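Local coordinates for protein carboxypeptidase A inhibitor (Ascaris suum, PDB 3FJU) that inhibits carboxypeptidase A, acting as a small, secreted, disulfide-rich inhibitor of metalloproteases, at residues R2-D7 with K21-I26; V17-I22 with F37-K42; I29-K34 with K58-D63. All blocks are in the same frame, centred on the assembly; numbering follows the deposited sequence.

Interaction 1: R2-D7 with K21-I26; sequences RKCLSD and KICSTI
R2-C4 lies antiparallel to K21-C23 through a single beta bridge, with K3 facing I22 as a non-hydrogen-bonded pair, a bridge that ties the N-terminal loop to the edge of the 15-17/22-24 hairpin. The bonds flank that pair: C23 N gives to R2 O at 2.9 Å, and C4 N reaches K21 O at 3.3 Å. K21 O takes a second bond, 2.9 Å from K3 NZ. The two donors sit on opposite faces of the carbonyl plane, so this oxygen is gripped from above and below. K3 gets there by folding its chain at chi2 (-69°) and chi3 (-66°), which brings the ammonium back to K21 O. K21 crosses it at about a right angle, with CB 3.3 Å from C4 O, and carries its own ammonium to Q18. On the other flank the R2 chain runs alongside C23 SG before its guanidinium goes on to D9. Farther out, disulfides C4-C16 and C10-C23 tie both segments to the rest of the fold. Their half-cystines touch here, C4 CB lying 3.7 Å from C23 SG. One water closes the far end, accepting from R2 N at 2.8 Å and donating to C23 O at 2.7 Å.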
loop_
_atom_site.group_PDB
_atom_site.type_symbol
_atom_site.label_atom_id
_atom_site.label_comp_id
_atom_site.label_asym_id
_atom_site.label_seq_id
_atom_site.Cartn_x
_atom_site.Cartn_y
_atom_site.Cartn_z
ATOM N N ARG B 2 -19.163 28.339 -0.659
ATOM C CA ARG B 2 -19.836 29.343 0.133
ATOM C C ARG B 2 -19.572 29.033 1.587
ATOM O O ARG B 2 -19.859 27.936 2.062
ATOM C CB ARG B 2 -21.345 29.345 -0.161
ATOM C CG ARG B 2 -22.128 30.312 0.693
ATOM C CD ARG B 2 -23.608 30.201 0.400
ATOM N NE ARG B 2 -23.939 31.058 -0.717
ATOM C CZ ARG B 2 -24.605 32.201 -0.595
ATOM N NH1 ARG B 2 -25.050 32.593 0.597
ATOM N NH2 ARG B 2 -24.856 32.934 -1.668
ATOM N N LYS B 3 -18.987 30.001 2.287
ATOM C CA LYS B 3 -18.701 29.876 3.709
ATOM C C LYS B 3 -19.952 30.145 4.538
ATOM O O LYS B 3 -20.881 30.869 4.091
ATOM C CB LYS B 3 -17.582 30.842 4.098
ATOM C CG LYS B 3 -16.267 30.601 3.369
ATOM C CD LYS B 3 -15.602 29.288 3.798
ATOM C CE LYS B 3 -15.150 29.311 5.258
ATOM N NZ LYS B 3 -14.763 27.954 5.731
ATOM N N CYS B 4 -19.971 29.580 5.745
ATOM C CA CYS B 4 -21.149 29.648 6.614
ATOM C C CYS B 4 -20.752 29.459 8.070
ATOM O O CYS B 4 -19.663 28.935 8.371
ATOM C CB CYS B 4 -22.162 28.551 6.219
ATOM S SG CYS B 4 -21.446 26.881 6.242
ATOM N N LEU B 5 -21.647 29.878 8.963
ATOM C CA LEU B 5 -21.547 29.591 10.394
ATOM C C LEU B 5 -22.763 28.799 10.873
ATOM O O LEU B 5 -22.691 28.103 11.895
ATOM C CB LEU B 5 -21.363 30.877 11.208
ATOM C CG LEU B 5 -20.149 31.770 10.897
ATOM C CD1 LEU B 5 -20.238 33.062 11.695
ATOM C CD2 LEU B 5 -18.829 31.054 11.157
ATOM N N SER B 6 -23.874 28.925 10.141
ATOM C CA SER B 6 -25.085 28.156 10.389
ATOM C C SER B 6 -25.799 27.927 9.052
ATOM O O SER B 6 -25.464 28.563 8.038
ATOM C CB SER B 6 -26.008 28.879 11.385
ATOM O OG SER B 6 -26.649 30.003 10.804
ATOM N N ASP B 7 -26.811 27.068 9.077
ATOM C CA ASP B 7 -27.537 26.663 7.877
ATOM C C ASP B 7 -28.204 27.837 7.163
ATOM O O ASP B 7 -28.430 27.785 5.916
ATOM C CB ASP B 7 -28.593 25.603 8.191
ATOM C CG ASP B 7 -27.998 24.276 8.672
ATOM O OD1 ASP B 7 -26.749 24.091 8.654
ATOM O OD2 ASP B 7 -28.804 23.413 9.099
ATOM N N LYS B 21 -16.838 24.626 7.909
ATOM C CA LYS B 21 -17.606 25.877 7.716
ATOM C C LYS B 21 -17.866 26.197 6.244
ATOM O O LYS B 21 -17.630 27.311 5.761
ATOM C CB LYS B 21 -16.934 27.061 8.438
ATOM C CG LYS B 21 -16.797 26.841 9.933
ATOM C CD LYS B 21 -18.145 26.745 10.615
ATOM C CE LYS B 21 -17.989 26.846 12.123
ATOM N NZ LYS B 21 -17.718 25.534 12.770
ATOM N N ILE B 22 -18.325 25.187 5.522
ATOM C CA ILE B 22 -18.753 25.392 4.149
ATOM C C ILE B 22 -20.143 24.811 3.952
ATOM O O ILE B 22 -20.571 23.883 4.654
ATOM C CB ILE B 22 -17.784 24.792 3.083
ATOM C CG1 ILE B 22 -17.870 23.255 3.052
ATOM C CG2 ILE B 22 -16.346 25.282 3.312
ATOM C CD1 ILE B 22 -17.341 22.613 1.754
ATOM N N CYS B 23 -20.839 25.386 2.981
ATOM C CA CYS B 23 -22.159 24.912 2.596
ATOM C C CYS B 23 -22.030 23.700 1.687
ATOM O O CYS B 23 -21.126 23.629 0.832
ATOM C CB CYS B 23 -22.897 26.032 1.865
ATOM S SG CYS B 23 -23.220 27.461 2.885
ATOM N N SER B 24 -22.929 22.740 1.870
ATOM C CA SER B 24 -22.961 21.530 1.053
ATOM C C SER B 24 -24.384 20.980 1.025
ATOM O O SER B 24 -25.166 21.199 1.959
ATOM C CB SER B 24 -22.019 20.468 1.632
ATOM O OG SER B 24 -22.206 19.231 0.980
ATOM N N THR B 25 -24.713 20.262 -0.046
ATOM C CA THR B 25 -25.996 19.580 -0.111
ATOM C C THR B 25 -26.022 18.447 0.903
ATOM O O THR B 25 -24.969 17.888 1.296
ATOM C CB THR B 25 -26.286 19.003 -1.518
ATOM O OG1 THR B 25 -25.311 18.004 -1.847
ATOM C CG2 THR B 25 -26.261 20.098 -2.554
ATOM N N ILE B 26 -27.220 18.120 1.356
ATOM C CA ILE B 26 -27.379 16.962 2.211
ATOM C C ILE B 26 -26.865 15.692 1.518
ATOM O O ILE B 26 -26.228 14.840 2.165
ATOM C CB ILE B 26 -28.827 16.811 2.703
ATOM C CG1 ILE B 26 -29.153 17.927 3.690
ATOM C CG2 ILE B 26 -29.037 15.449 3.363
ATOM C CD1 ILE B 26 -30.679 18.170 3.867
HETATM O O HOH W 1 -19.990 25.632 -0.541
#

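Interaction 2: V17-I22 with F37-K42; sequences VQKNKI and FTIPCK
This is a buried, mainly apolar loop-to-loop contact near the centre of the chain, where the turn of the 15-17/22-24 hairpin meets the I39-K42 part of the segment leaving helix 26-36. I39 is the main wedge. Its CG1 branch, set between backbone N and carbonyl carbon (chi1 64°) and extended beyond, meets N20, which comes from the opposite direction, with CD1 3.5 Å from N20 CG and 3.9 Å from K19 CB. V17 covers the other flank with both methyls: CG1 lies 4.1 Å from I39 CB, and CG2 is 4.1 Å from P40 CD. Helix 26-36 adds I29, which touches both V17 and P40. The one direct hydrogen bond between the two segments runs from N20 ND2 to P40 O, 2.9 Å long and close to both the amide plane of N20 and the carbonyl axis. The same nitrogen also bonds D46 O, so the amide is held by two backbone oxygens. Past it, I22 sends CD1 to 3.8 Å from C41 CA. What presents N20 and I22 to one partner is the tight turn itself, with K21 in left-handed backbone geometry and V17 N bonded to I22 O: a hairpin closed by a G1 beta bulge.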
loop_
_atom_site.group_PDB
_atom_site.type_symbol
_atom_site.label_atom_id
_atom_site.label_comp_id
_atom_site.label_asym_id
_atom_site.label_seq_id
_atom_site.Cartn_x
_atom_site.Cartn_y
_atom_site.Cartn_z
ATOM N N VAL B 17 -21.617 22.713 6.931
ATOM C CA VAL B 17 -20.758 21.677 7.495
ATOM C C VAL B 17 -19.917 22.322 8.602
ATOM O O VAL B 17 -19.076 23.189 8.338
ATOM C CB VAL B 17 -19.874 21.018 6.409
ATOM C CG1 VAL B 17 -19.001 19.913 7.025
ATOM C CG2 VAL B 17 -20.760 20.420 5.298
ATOM N N GLN B 18 -20.125 21.894 9.844
ATOM C CA GLN B 18 -19.481 22.598 10.953
ATOM C C GLN B 18 -17.977 22.394 11.056
ATOM O O GLN B 18 -17.264 23.302 11.488
ATOM C CB GLN B 18 -20.174 22.309 12.282
ATOM C CG GLN B 18 -21.540 23.012 12.422
ATOM C CD GLN B 18 -21.457 24.536 12.420
ATOM O OE1 GLN B 18 -20.490 25.129 12.903
ATOM N NE2 GLN B 18 -22.475 25.173 11.858
ATOM N N LYS B 19 -17.491 21.232 10.626
ATOM C CA LYS B 19 -16.068 20.950 10.735
ATOM C C LYS B 19 -15.223 21.936 9.909
ATOM O O LYS B 19 -14.208 22.464 10.399
ATOM C CB LYS B 19 -15.772 19.496 10.359
ATOM C CG LYS B 19 -14.609 18.906 11.105
ATOM C CD LYS B 19 -14.431 17.415 10.854
ATOM C CE LYS B 19 -15.257 16.548 11.785
ATOM N NZ LYS B 19 -14.724 15.148 11.835
ATOM N N ASN B 20 -15.661 22.219 8.680
ATOM C CA ASN B 20 -14.917 23.118 7.788
ATOM C C ASN B 20 -15.632 24.418 7.383
ATOM O O ASN B 20 -15.108 25.190 6.601
ATOM C CB ASN B 20 -14.353 22.364 6.564
ATOM C CG ASN B 20 -15.446 21.761 5.673
ATOM O OD1 ASN B 20 -16.632 21.780 6.018
ATOM N ND2 ASN B 20 -15.041 21.205 4.533
ATOM N N LYS B 21 -16.838 24.626 7.909
ATOM C CA LYS B 21 -17.606 25.877 7.716
ATOM C C LYS B 21 -17.866 26.197 6.244
ATOM O O LYS B 21 -17.630 27.311 5.761
ATOM C CB LYS B 21 -16.934 27.061 8.438
ATOM C CG LYS B 21 -16.797 26.841 9.933
ATOM C CD LYS B 21 -18.145 26.745 10.615
ATOM C CE LYS B 21 -17.989 26.846 12.123
ATOM N NZ LYS B 21 -17.718 25.534 12.770
ATOM N N ILE B 22 -18.325 25.187 5.522
ATOM C CA ILE B 22 -18.753 25.392 4.149
ATOM C C ILE B 22 -20.143 24.811 3.952
ATOM O O ILE B 22 -20.571 23.883 4.654
ATOM C CB ILE B 22 -17.784 24.792 3.083
ATOM C CG1 ILE B 22 -17.870 23.255 3.052
ATOM C CG2 ILE B 22 -16.346 25.282 3.312
ATOM C CD1 ILE B 22 -17.341 22.613 1.754
ATOM N N PHE B 37 -16.329 8.259 5.374
ATOM C CA PHE B 37 -16.274 8.701 6.782
ATOM C C PHE B 37 -15.571 10.048 6.951
ATOM O O PHE B 37 -14.693 10.238 7.806
ATOM C CB PHE B 37 -15.686 7.615 7.689
ATOM C CG PHE B 37 -16.555 6.397 7.766
ATOM C CD1 PHE B 37 -16.551 5.462 6.738
ATOM C CD2 PHE B 37 -17.418 6.201 8.854
ATOM C CE1 PHE B 37 -17.395 4.350 6.773
ATOM C CE2 PHE B 37 -18.239 5.074 8.916
ATOM C CZ PHE B 37 -18.218 4.142 7.865
ATOM N N THR B 38 -15.976 10.981 6.098
ATOM C CA THR B 38 -15.372 12.291 6.068
ATOM C C THR B 38 -16.388 13.358 5.656
ATOM O O THR B 38 -17.590 13.088 5.609
ATOM C CB THR B 38 -14.168 12.284 5.110
ATOM O OG1 THR B 38 -13.379 13.456 5.313
ATOM C CG2 THR B 38 -14.614 12.164 3.639
ATOM N N ILE B 39 -15.886 14.555 5.363
ATOM C CA ILE B 39 -16.732 15.716 5.061
ATOM C C ILE B 39 -16.533 16.169 3.623
ATOM O O ILE B 39 -15.514 15.852 3.003
ATOM C CB ILE B 39 -16.437 16.898 6.030
ATOM C CG1 ILE B 39 -14.993 17.413 5.845
ATOM C CG2 ILE B 39 -16.761 16.476 7.487
ATOM C CD1 ILE B 39 -14.561 18.568 6.791
ATOM N N PRO B 40 -17.514 16.904 3.074
ATOM C CA PRO B 40 -17.372 17.444 1.724
ATOM C C PRO B 40 -16.395 18.605 1.653
ATOM O O PRO B 40 -16.081 19.249 2.665
ATOM C CB PRO B 40 -18.777 17.989 1.407
ATOM C CG PRO B 40 -19.665 17.429 2.411
ATOM C CD PRO B 40 -18.832 17.229 3.637
ATOM N N CYS B 41 -15.970 18.901 0.432
ATOM C CA CYS B 41 -15.087 20.015 0.167
ATOM C C CYS B 41 -15.269 20.442 -1.282
ATOM O O CYS B 41 -15.753 19.668 -2.125
ATOM C CB CYS B 41 -13.633 19.610 0.403
ATOM S SG CYS B 41 -13.187 18.053 -0.454
ATOM N N LYS B 42 -14.845 21.670 -1.565
ATOM C CA LYS B 42 -14.805 22.203 -2.925
ATOM C C LYS B 42 -13.379 22.280 -3.437
ATOM O O LYS B 42 -13.148 22.151 -4.646
ATOM C CB LYS B 42 -15.465 23.582 -2.968
ATOM C CG LYS B 42 -16.898 23.627 -2.471
ATOM C CD LYS B 42 -17.848 22.879 -3.380
ATOM C CE LYS B 42 -19.243 23.504 -3.312
ATOM N NZ LYS B 42 -20.273 22.481 -3.573
#

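Interaction 3: I29-K34 with K58-D63; sequences IQRCEK and KGCCWD. Unlike the reference sequence in segment 58-63: G59 (reference Leu), C60 (reference Pro), C61 (reference Trp), W62 (reference Gly), D63 (reference Leu).
The C32-C60 disulfide pins helix 26-36 to the start of strand 60-62, close to the zinc site that includes E35 and H36, about one turn farther along the helix. The two sulfurs, C32 SG and C60 SG, are joined at 2.0 Å with a left-handed twist of -82° about the S-S bond. Each cysteine carries SG anti to its carbonyl carbon, and C32 CA and C60 CA are 5.6 Å apart. Beside the cystine, R31 reaches across from the preceding helical position. Its chain leaves extended, CG anti to the backbone N at chi1 -178°, then bends at chi3 to bring the guanidinium up to the turn before the strand. NH2 bonds K58 O at 2.9 Å, the oxygen near the guanidinium edge but tilted 22° from its plane, while C60 SG sits obliquely to the group, 3.4 Å from NH2. A water in the guanidinium plane extends the link: it accepts from R31 NH1 at 3.2 Å and from W62 NE1 at 2.9 Å, and donates to K58 O at 2.9 Å. The carbonyl of K58 thus receives R31 and the water together, and the indole of W62 is tied to the helix through solvent as well as by ring contact with H36. The arginine lies about 4 Å from the zinc, another cation; E28, in a salt bridge with NH2, and E35, a zinc ligand with a weak hydrogen bond from NH1, probably offset the two charges, while the covalent cystine keeps helix and strand together.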
loop_
_atom_site.group_PDB
_atom_site.type_symbol
_atom_site.label_atom_id
_atom_site.label_comp_id
_atom_site.label_asym_id
_atom_site.label_seq_id
_atom_site.Cartn_x
_atom_site.Cartn_y
_atom_site.Cartn_z
ATOM N N ILE B 29 -23.159 15.670 1.821
ATOM C CA ILE B 29 -22.800 15.393 3.219
ATOM C C ILE B 29 -22.965 13.886 3.512
ATOM O O ILE B 29 -22.049 13.240 4.051
ATOM C CB ILE B 29 -23.636 16.259 4.174
ATOM C CG1 ILE B 29 -23.220 17.737 4.055
ATOM C CG2 ILE B 29 -23.539 15.740 5.607
ATOM C CD1 ILE B 29 -24.172 18.698 4.702
ATOM N N GLN B 30 -24.124 13.331 3.144
ATOM C CA GLN B 30 -24.384 11.900 3.292
ATOM C C GLN B 30 -23.359 11.025 2.570
ATOM O O GLN B 30 -22.870 10.041 3.154
ATOM C CB GLN B 30 -25.789 11.562 2.802
ATOM C CG GLN B 30 -26.875 11.962 3.776
ATOM C CD GLN B 30 -28.306 11.929 3.183
ATOM O OE1 GLN B 30 -29.286 12.030 3.930
ATOM N NE2 GLN B 30 -28.428 11.795 1.850
ATOM N N ARG B 31 -23.036 11.372 1.320
ATOM C CA ARG B 31 -22.102 10.557 0.526
ATOM C C ARG B 31 -20.710 10.553 1.149
ATOM O O ARG B 31 -20.084 9.494 1.263
ATOM C CB ARG B 31 -22.037 11.032 -0.929
ATOM C CG ARG B 31 -21.135 10.211 -1.826
ATOM C CD ARG B 31 -21.043 10.765 -3.230
ATOM N NE ARG B 31 -20.356 12.059 -3.269
ATOM C CZ ARG B 31 -19.033 12.234 -3.267
ATOM N NH1 ARG B 31 -18.196 11.200 -3.206
ATOM N NH2 ARG B 31 -18.545 13.460 -3.304
ATOM N N CYS B 32 -20.211 11.726 1.535
ATOM C CA CYS B 32 -18.847 11.774 2.066
ATOM C C CYS B 32 -18.737 10.996 3.378
ATOM O O CYS B 32 -17.729 10.344 3.620
ATOM C CB CYS B 32 -18.346 13.203 2.216
ATOM S SG CYS B 32 -18.109 14.036 0.627
ATOM N N GLU B 33 -19.790 11.036 4.190
ATOM C CA GLU B 33 -19.814 10.325 5.466
ATOM C C GLU B 33 -19.941 8.813 5.257
ATOM O O GLU B 33 -19.219 8.002 5.893
ATOM C CB GLU B 33 -20.980 10.847 6.309
ATOM C CG GLU B 33 -21.001 10.329 7.742
ATOM C CD GLU B 33 -22.191 10.877 8.529
ATOM O OE1 GLU B 33 -23.316 10.855 7.988
ATOM O OE2 GLU B 33 -22.011 11.329 9.682
ATOM N N LYS B 34 -20.853 8.424 4.371
ATOM C CA LYS B 34 -21.116 7.003 4.125
ATOM C C LYS B 34 -19.997 6.294 3.375
ATOM O O LYS B 34 -19.606 5.182 3.769
ATOM C CB LYS B 34 -22.463 6.826 3.411
ATOM C CG LYS B 34 -23.640 7.225 4.304
ATOM C CD LYS B 34 -23.501 6.635 5.701
ATOM C CE LYS B 34 -23.706 7.691 6.775
ATOM N NZ LYS B 34 -23.358 7.195 8.130
ATOM N N LYS B 58 -12.585 14.362 -5.374
ATOM C CA LYS B 58 -13.919 13.902 -5.746
ATOM C C LYS B 58 -14.992 14.313 -4.726
ATOM O O LYS B 58 -15.858 13.531 -4.330
ATOM C CB LYS B 58 -13.896 12.405 -6.014
ATOM C CG LYS B 58 -13.042 12.122 -7.241
ATOM C CD LYS B 58 -13.120 10.696 -7.687
ATOM C CE LYS B 58 -12.210 9.810 -6.870
ATOM N NZ LYS B 58 -11.646 8.747 -7.741
ATOM N N GLY B 59 -14.872 15.551 -4.285
ATOM C CA GLY B 59 -15.890 16.189 -3.461
ATOM C C GLY B 59 -15.834 15.913 -1.969
ATOM O O GLY B 59 -16.666 16.442 -1.231
ATOM N N CYS B 60 -14.873 15.090 -1.522
ATOM C CA CYS B 60 -14.690 14.798 -0.085
ATOM C C CYS B 60 -13.232 14.967 0.379
ATOM O O CYS B 60 -12.311 14.876 -0.431
ATOM C CB CYS B 60 -15.129 13.357 0.217
ATOM S SG CYS B 60 -16.793 12.887 -0.411
ATOM N N CYS B 61 -13.028 15.204 1.679
ATOM C CA CYS B 61 -11.673 15.315 2.247
ATOM C C CYS B 61 -11.048 13.943 2.447
ATOM O O CYS B 61 -11.422 13.225 3.368
ATOM C CB CYS B 61 -11.692 16.068 3.580
ATOM S SG CYS B 61 -12.085 17.834 3.387
ATOM N N TRP B 62 -10.122 13.592 1.558
ATOM C CA TRP B 62 -9.453 12.270 1.553
ATOM C C TRP B 62 -8.103 12.303 2.241
ATOM O O TRP B 62 -7.412 13.315 2.234
ATOM C CB TRP B 62 -9.174 11.859 0.101
ATOM C CG TRP B 62 -10.346 11.261 -0.659
ATOM C CD1 TRP B 62 -11.659 11.695 -0.686
ATOM C CD2 TRP B 62 -10.280 10.146 -1.536
ATOM N NE1 TRP B 62 -12.396 10.895 -1.514
ATOM C CE2 TRP B 62 -11.575 9.935 -2.050
ATOM C CE3 TRP B 62 -9.239 9.281 -1.931
ATOM C CZ2 TRP B 62 -11.861 8.904 -2.953
ATOM C CZ3 TRP B 62 -9.520 8.260 -2.829
ATOM C CH2 TRP B 62 -10.823 8.077 -3.332
ATOM N N ASP B 63 -7.710 11.171 2.817
ATOM C CA ASP B 63 -6.303 10.981 3.156
ATOM C C ASP B 63 -5.470 10.665 1.917
ATOM O O ASP B 63 -6.003 10.236 0.885
ATOM C CB ASP B 63 -6.150 9.816 4.141
ATOM C CG ASP B 63 -6.439 10.224 5.576
ATOM O OD1 ASP B 63 -5.787 11.173 6.029
ATOM O OD2 ASP B 63 -7.269 9.576 6.273
HETATM O O HOH W 2 -15.034 11.329 -2.689
#

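Overall arrangement
The three contacts run in a row, interaction 2 in the middle with its centre 8 Å from that of interaction 1 and 8 Å from that of interaction 3; the outer two lie 15 Å apart on opposite sides of the chain's centre. Interactions 1 and 2 share K21 and I22 and are also joined by the 2.9 Å probable hydrogen bond between L5 O and Q18 NE2. Toward interaction 3, probable hydrogen bonds join T38 OG1 to C61 O (2.8 Å) and I39 O to C61 N (2.9 Å), so T38 and I39 are bound to C61 of strand 60-62. A zinc lies about 4 Å from the R31 side chain in interaction 3, consistent with the E35/H36 site.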